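Local coordinates for cyclic di-GMP receptor atypical PilZ domain-containing protein (Xanthomonas campestris pv. campestris, PDB 3RQA), which is of unknown function but belongs to the atypical PilZ family of cyclic di-GMP receptors and assembles into a tetramer through a parallel helical bundle, at residues 44-56 with 130-142. Sequence-based numbering, arbitrary orientation.
Sequences TAETLLRSLGQVE and QPSDWLPELLQLP
Leu-52 of helix 42-55 divides its methyls between Pro-131 and Leu-135, in the loop that leads from strand 124-129 into strand 139-150 of the PilZ barrel. CD2 lies 3.7 Å from CG of Pro-131, the two side chains crossing at about a right angle, while CD1 reaches CD2 of Leu-135 at 3.6 Å and also meets CB of Ser-132. Its CG stands anti to the backbone N (chi1 -155°), which brings the branch to the loop although the CB bond itself runs across it. Leu-48, which with Leu-52 buries the largest helix-side areas, slides past Leu-135 in the opposite direction and sets CD2 3.6 Å from the backbone O of Leu-138, beside Leu-139. A turn earlier, CB of Ala-45 rests 3.5 Å from CD1 of Leu-139; CD1 of Leu-139 is also pressed against CD1 of Leu-49, at 3.5 Å, tighter than usual carbon-carbon contact. Leu-168 of helix 165-185 also touches Ala-45.

Polar contact gathers where the helix ends. The extended side chain of Glu-56 brings OE1 to NE1 of Trp-134 in a bent hydrogen bond (142° at the hydrogen), modelled so short that its length is doubtful. OG of Ser-132 probably also donates to OE1, less certainly because that hydroxyl is crowded.

Glu-137 lends its CG to Leu-48, but its carboxylate forms a salt bridge with Arg-90 of the second subunit. The contact thus joins helix 42-55 to the loop after strand 124-129 and to the start of strand 139-150 through buried leucines. The indole is probably set by its whole neighbourhood: Leu-52 CD1 and Val-55 CG1 beside CZ2, Leu-135 CB over one face and, perhaps, the carboxylate at NE1.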
loop_
_atom_site.group_PDB
_atom_site.type_symbol
_atom_site.label_atom_id
_atom_site.label_comp_id
_atom_site.label_asym_id
_atom_site.label_seq_id
_atom_site.Cartn_x
_atom_site.Cartn_y
_atom_site.Cartn_z
ATOM N N THR C 44 6.030 -15.709 8.561
ATOM C CA THR C 44 4.979 -14.787 8.129
ATOM C C THR C 44 3.848 -14.820 9.155
ATOM O O THR C 44 3.339 -13.775 9.571
ATOM C CB THR C 44 4.415 -15.182 6.742
ATOM O OG1 THR C 44 5.468 -15.145 5.773
ATOM C CG2 THR C 44 3.308 -14.222 6.318
ATOM N N ALA C 45 3.463 -16.027 9.557
ATOM C CA ALA C 45 2.412 -16.198 10.552
ATOM C C ALA C 45 2.880 -15.568 11.868
ATOM O O ALA C 45 2.163 -14.761 12.461
ATOM C CB ALA C 45 2.101 -17.684 10.748
ATOM N N GLU C 46 4.085 -15.914 12.310
ATOM C CA GLU C 46 4.619 -15.358 13.558
ATOM C C GLU C 46 4.659 -13.825 13.517
ATOM O O GLU C 46 4.254 -13.162 14.467
ATOM C CB GLU C 46 6.034 -15.897 13.846
ATOM C CG GLU C 46 6.739 -15.194 15.020
ATOM C CD GLU C 46 8.091 -15.799 15.386
ATOM O OE1 GLU C 46 8.679 -16.511 14.554
ATOM O OE2 GLU C 46 8.573 -15.546 16.512
ATOM N N THR C 47 5.141 -13.275 12.410
ATOM C CA THR C 47 5.238 -11.825 12.271
ATOM C C THR C 47 3.866 -11.185 12.343
ATOM O O THR C 47 3.694 -10.161 12.982
ATOM C CB THR C 47 5.936 -11.430 10.951
ATOM O OG1 THR C 47 7.290 -11.905 10.977
ATOM C CG2 THR C 47 5.943 -9.906 10.780
ATOM N N LEU C 48 2.890 -11.797 11.691
ATOM C CA LEU C 48 1.537 -11.290 11.717
ATOM C C LEU C 48 1.007 -11.208 13.158
ATOM O O LEU C 48 0.480 -10.179 13.580
ATOM C CB LEU C 48 0.614 -12.205 10.889
ATOM C CG LEU C 48 -0.890 -12.030 11.153
ATOM C CD1 LEU C 48 -1.286 -10.579 10.919
ATOM C CD2 LEU C 48 -1.700 -12.979 10.258
ATOM N N LEU C 49 1.138 -12.309 13.896
ATOM C CA LEU C 49 0.655 -12.389 15.272
ATOM C C LEU C 49 1.353 -11.415 16.223
ATOM O O LEU C 49 0.699 -10.690 16.981
ATOM C CB LEU C 49 0.796 -13.836 15.783
ATOM C CG LEU C 49 -0.425 -14.767 15.692
ATOM C CD1 LEU C 49 -1.166 -14.551 14.409
ATOM C CD2 LEU C 49 0.029 -16.214 15.816
ATOM N N ARG C 50 2.679 -11.390 16.182
ATOM C CA ARG C 50 3.429 -10.508 17.061
ATOM C C ARG C 50 3.179 -9.037 16.746
ATOM O O ARG C 50 2.897 -8.251 17.641
ATOM C CB ARG C 50 4.924 -10.804 16.969
ATOM C CG ARG C 50 5.334 -12.148 17.561
ATOM C CD ARG C 50 6.857 -12.268 17.643
ATOM N NE ARG C 50 7.270 -13.589 18.107
ATOM C CZ ARG C 50 7.013 -14.090 19.315
ATOM N NH1 ARG C 50 7.430 -15.310 19.625
ATOM N NH2 ARG C 50 6.358 -13.377 20.217
ATOM N N SER C 51 3.277 -8.671 15.473
ATOM C CA SER C 51 3.064 -7.287 15.069
ATOM C C SER C 51 1.672 -6.850 15.475
ATOM O O SER C 51 1.470 -5.744 15.974
ATOM C CB SER C 51 3.234 -7.148 13.556
ATOM O OG SER C 51 4.519 -7.594 13.157
ATOM N N LEU C 52 0.717 -7.749 15.274
ATOM C CA LEU C 52 -0.679 -7.498 15.609
ATOM C C LEU C 52 -0.804 -7.193 17.108
ATOM O O LEU C 52 -1.547 -6.299 17.515
ATOM C CB LEU C 52 -1.509 -8.732 15.234
ATOM C CG LEU C 52 -3.002 -8.611 14.927
ATOM C CD1 LEU C 52 -3.232 -7.547 13.845
ATOM C CD2 LEU C 52 -3.529 -9.974 14.475
ATOM N N GLY C 53 -0.058 -7.926 17.923
ATOM C CA GLY C 53 -0.118 -7.715 19.359
ATOM C C GLY C 53 0.452 -6.369 19.776
ATOM O O GLY C 53 -0.113 -5.664 20.622
ATOM N N GLN C 54 1.573 -6.000 19.169
ATOM C CA GLN C 54 2.226 -4.746 19.500
ATOM C C GLN C 54 1.378 -3.533 19.178
ATOM O O GLN C 54 1.505 -2.496 19.825
ATOM C CB GLN C 54 3.554 -4.647 18.775
ATOM C CG GLN C 54 4.562 -5.651 19.258
ATOM C CD GLN C 54 5.888 -5.478 18.572
ATOM O OE1 GLN C 54 6.297 -6.314 17.758
ATOM N NE2 GLN C 54 6.569 -4.374 18.878
ATOM N N VAL C 55 0.509 -3.659 18.185
ATOM C CA VAL C 55 -0.340 -2.545 17.789
ATOM C C VAL C 55 -1.685 -2.492 18.520
ATOM O O VAL C 55 -2.213 -1.415 18.770
ATOM C CB VAL C 55 -0.595 -2.568 16.260
ATOM C CG1 VAL C 55 -1.555 -1.450 15.860
ATOM C CG2 VAL C 55 0.723 -2.422 15.517
ATOM N N GLU C 56 -2.218 -3.649 18.888
ATOM C CA GLU C 56 -3.513 -3.713 19.549
ATOM C C GLU C 56 -3.574 -3.536 21.067
ATOM O O GLU C 56 -2.603 -3.131 21.719
ATOM C CB GLU C 56 -4.205 -5.028 19.181
ATOM C CG GLU C 56 -4.755 -5.078 17.761
ATOM C CD GLU C 56 -5.392 -6.416 17.440
ATOM O OE1 GLU C 56 -6.024 -6.549 16.366
ATOM O OE2 GLU C 56 -5.255 -7.344 18.267
ATOM N N GLN C 130 -8.916 -15.129 10.279
ATOM C CA GLN C 130 -8.668 -13.684 10.302
ATOM C C GLN C 130 -8.606 -13.370 11.789
ATOM O O GLN C 130 -9.633 -13.165 12.434
ATOM C CB GLN C 130 -9.798 -12.874 9.662
ATOM C CG GLN C 130 -9.456 -11.391 9.559
ATOM C CD GLN C 130 -10.613 -10.541 9.057
ATOM O OE1 GLN C 130 -11.324 -10.928 8.142
ATOM N NE2 GLN C 130 -10.788 -9.365 9.651
ATOM N N PRO C 131 -7.392 -13.335 12.347
ATOM C CA PRO C 131 -7.125 -13.069 13.760
ATOM C C PRO C 131 -7.594 -11.739 14.328
ATOM O O PRO C 131 -8.172 -11.692 15.417
ATOM C CB PRO C 131 -5.608 -13.232 13.853
ATOM C CG PRO C 131 -5.150 -12.723 12.536
ATOM C CD PRO C 131 -6.133 -13.371 11.582
ATOM N N SER C 132 -7.335 -10.665 13.594
ATOM C CA SER C 132 -7.686 -9.327 14.037
ATOM C C SER C 132 -9.156 -8.966 13.957
ATOM O O SER C 132 -9.947 -9.352 14.811
ATOM C CB SER C 132 -6.883 -8.301 13.249
ATOM O OG SER C 132 -7.243 -6.997 13.645
ATOM N N ASP C 133 -9.504 -8.208 12.925
ATOM C CA ASP C 133 -10.863 -7.734 12.695
ATOM C C ASP C 133 -10.720 -6.380 11.998
ATOM O O ASP C 133 -11.370 -6.126 10.988
ATOM C CB ASP C 133 -11.618 -7.548 14.011
ATOM C CG ASP C 133 -13.086 -7.250 13.800
ATOM O OD1 ASP C 133 -13.397 -6.347 12.995
ATOM O OD2 ASP C 133 -13.933 -7.911 14.442
ATOM N N TRP C 134 -9.863 -5.512 12.537
ATOM C CA TRP C 134 -9.636 -4.208 11.915
ATOM C C TRP C 134 -8.609 -4.358 10.789
ATOM O O TRP C 134 -8.485 -3.483 9.937
ATOM C CB TRP C 134 -9.133 -3.183 12.939
ATOM C CG TRP C 134 -7.833 -3.554 13.573
ATOM C CD1 TRP C 134 -7.646 -4.369 14.655
ATOM C CD2 TRP C 134 -6.526 -3.185 13.118
ATOM N NE1 TRP C 134 -6.298 -4.536 14.899
ATOM C CE2 TRP C 134 -5.588 -3.820 13.970
ATOM C CE3 TRP C 134 -6.053 -2.378 12.074
ATOM C CZ2 TRP C 134 -4.204 -3.676 13.808
ATOM C CZ3 TRP C 134 -4.673 -2.232 11.914
ATOM C CH2 TRP C 134 -3.766 -2.881 12.780
ATOM N N LEU C 135 -7.882 -5.475 10.786
ATOM C CA LEU C 135 -6.872 -5.748 9.759
ATOM C C LEU C 135 -7.316 -6.970 8.957
ATOM O O LEU C 135 -7.397 -8.076 9.482
ATOM C CB LEU C 135 -5.518 -6.029 10.405
ATOM C CG LEU C 135 -4.303 -6.225 9.498
ATOM C CD1 LEU C 135 -3.811 -4.887 8.984
ATOM C CD2 LEU C 135 -3.201 -6.914 10.288
ATOM N N PRO C 136 -7.595 -6.784 7.660
ATOM C CA PRO C 136 -8.043 -7.878 6.790
ATOM C C PRO C 136 -6.936 -8.842 6.350
ATOM O O PRO C 136 -6.818 -9.164 5.168
ATOM C CB PRO C 136 -8.656 -7.129 5.616
ATOM C CG PRO C 136 -7.680 -5.981 5.456
ATOM C CD PRO C 136 -7.462 -5.525 6.899
ATOM N N GLU C 137 -6.112 -9.289 7.287
ATOM C CA GLU C 137 -5.052 -10.219 6.932
ATOM C C GLU C 137 -5.364 -11.585 7.521
ATOM O O GLU C 137 -5.919 -11.699 8.617
ATOM C CB GLU C 137 -3.690 -9.733 7.434
ATOM C CG GLU C 137 -2.545 -10.650 7.035
ATOM C CD GLU C 137 -2.229 -10.609 5.548
ATOM O OE1 GLU C 137 -3.160 -10.733 4.722
ATOM O OE2 GLU C 137 -1.035 -10.454 5.204
ATOM N N LEU C 138 -5.007 -12.630 6.790
ATOM C CA LEU C 138 -5.295 -13.973 7.259
ATOM C C LEU C 138 -4.099 -14.742 7.775
ATOM O O LEU C 138 -2.984 -14.616 7.279
ATOM C CB LEU C 138 -5.987 -14.778 6.152
ATOM C CG LEU C 138 -7.272 -14.141 5.600
ATOM C CD1 LEU C 138 -7.937 -15.073 4.583
ATOM C CD2 LEU C 138 -8.220 -13.857 6.746
ATOM N N LEU C 139 -4.353 -15.517 8.817
ATOM C CA LEU C 139 -3.345 -16.373 9.400
ATOM C C LEU C 139 -3.628 -17.729 8.733
ATOM O O LEU C 139 -4.757 -18.232 8.801
ATOM C CB LEU C 139 -3.545 -16.476 10.914
ATOM C CG LEU C 139 -2.577 -17.378 11.693
ATOM C CD1 LEU C 139 -1.175 -16.742 11.737
ATOM C CD2 LEU C 139 -3.112 -17.603 13.106
ATOM N N GLN C 140 -2.639 -18.299 8.052
ATOM C CA GLN C 140 -2.850 -19.599 7.429
ATOM C C GLN C 140 -1.961 -20.584 8.146
ATOM O O GLN C 140 -0.777 -20.326 8.335
ATOM C CB GLN C 140 -2.500 -19.578 5.940
ATOM C CG GLN C 140 -3.364 -18.644 5.114
ATOM C CD GLN C 140 -3.453 -19.073 3.658
ATOM O OE1 GLN C 140 -4.074 -18.397 2.840
ATOM N NE2 GLN C 140 -2.842 -20.203 3.333
ATOM N N LEU C 141 -2.539 -21.704 8.555
ATOM C CA LEU C 141 -1.797 -22.726 9.273
ATOM C C LEU C 141 -2.010 -24.134 8.702
ATOM O O LEU C 141 -3.118 -24.676 8.758
ATOM C CB LEU C 141 -2.208 -22.722 10.750
ATOM C CG LEU C 141 -2.005 -21.416 11.533
ATOM C CD1 LEU C 141 -2.427 -21.617 12.991
ATOM C CD2 LEU C 141 -0.553 -20.989 11.453
ATOM N N PRO C 142 -0.959 -24.729 8.117
ATOM C CA PRO C 142 -1.061 -26.081 7.557
ATOM C C PRO C 142 -1.587 -27.004 8.658
ATOM O O PRO C 142 -1.181 -26.881 9.812
ATOM C CB PRO C 142 0.376 -26.402 7.175
ATOM C CG PRO C 142 0.888 -25.065 6.720
ATOM C CD PRO C 142 0.332 -24.109 7.768
#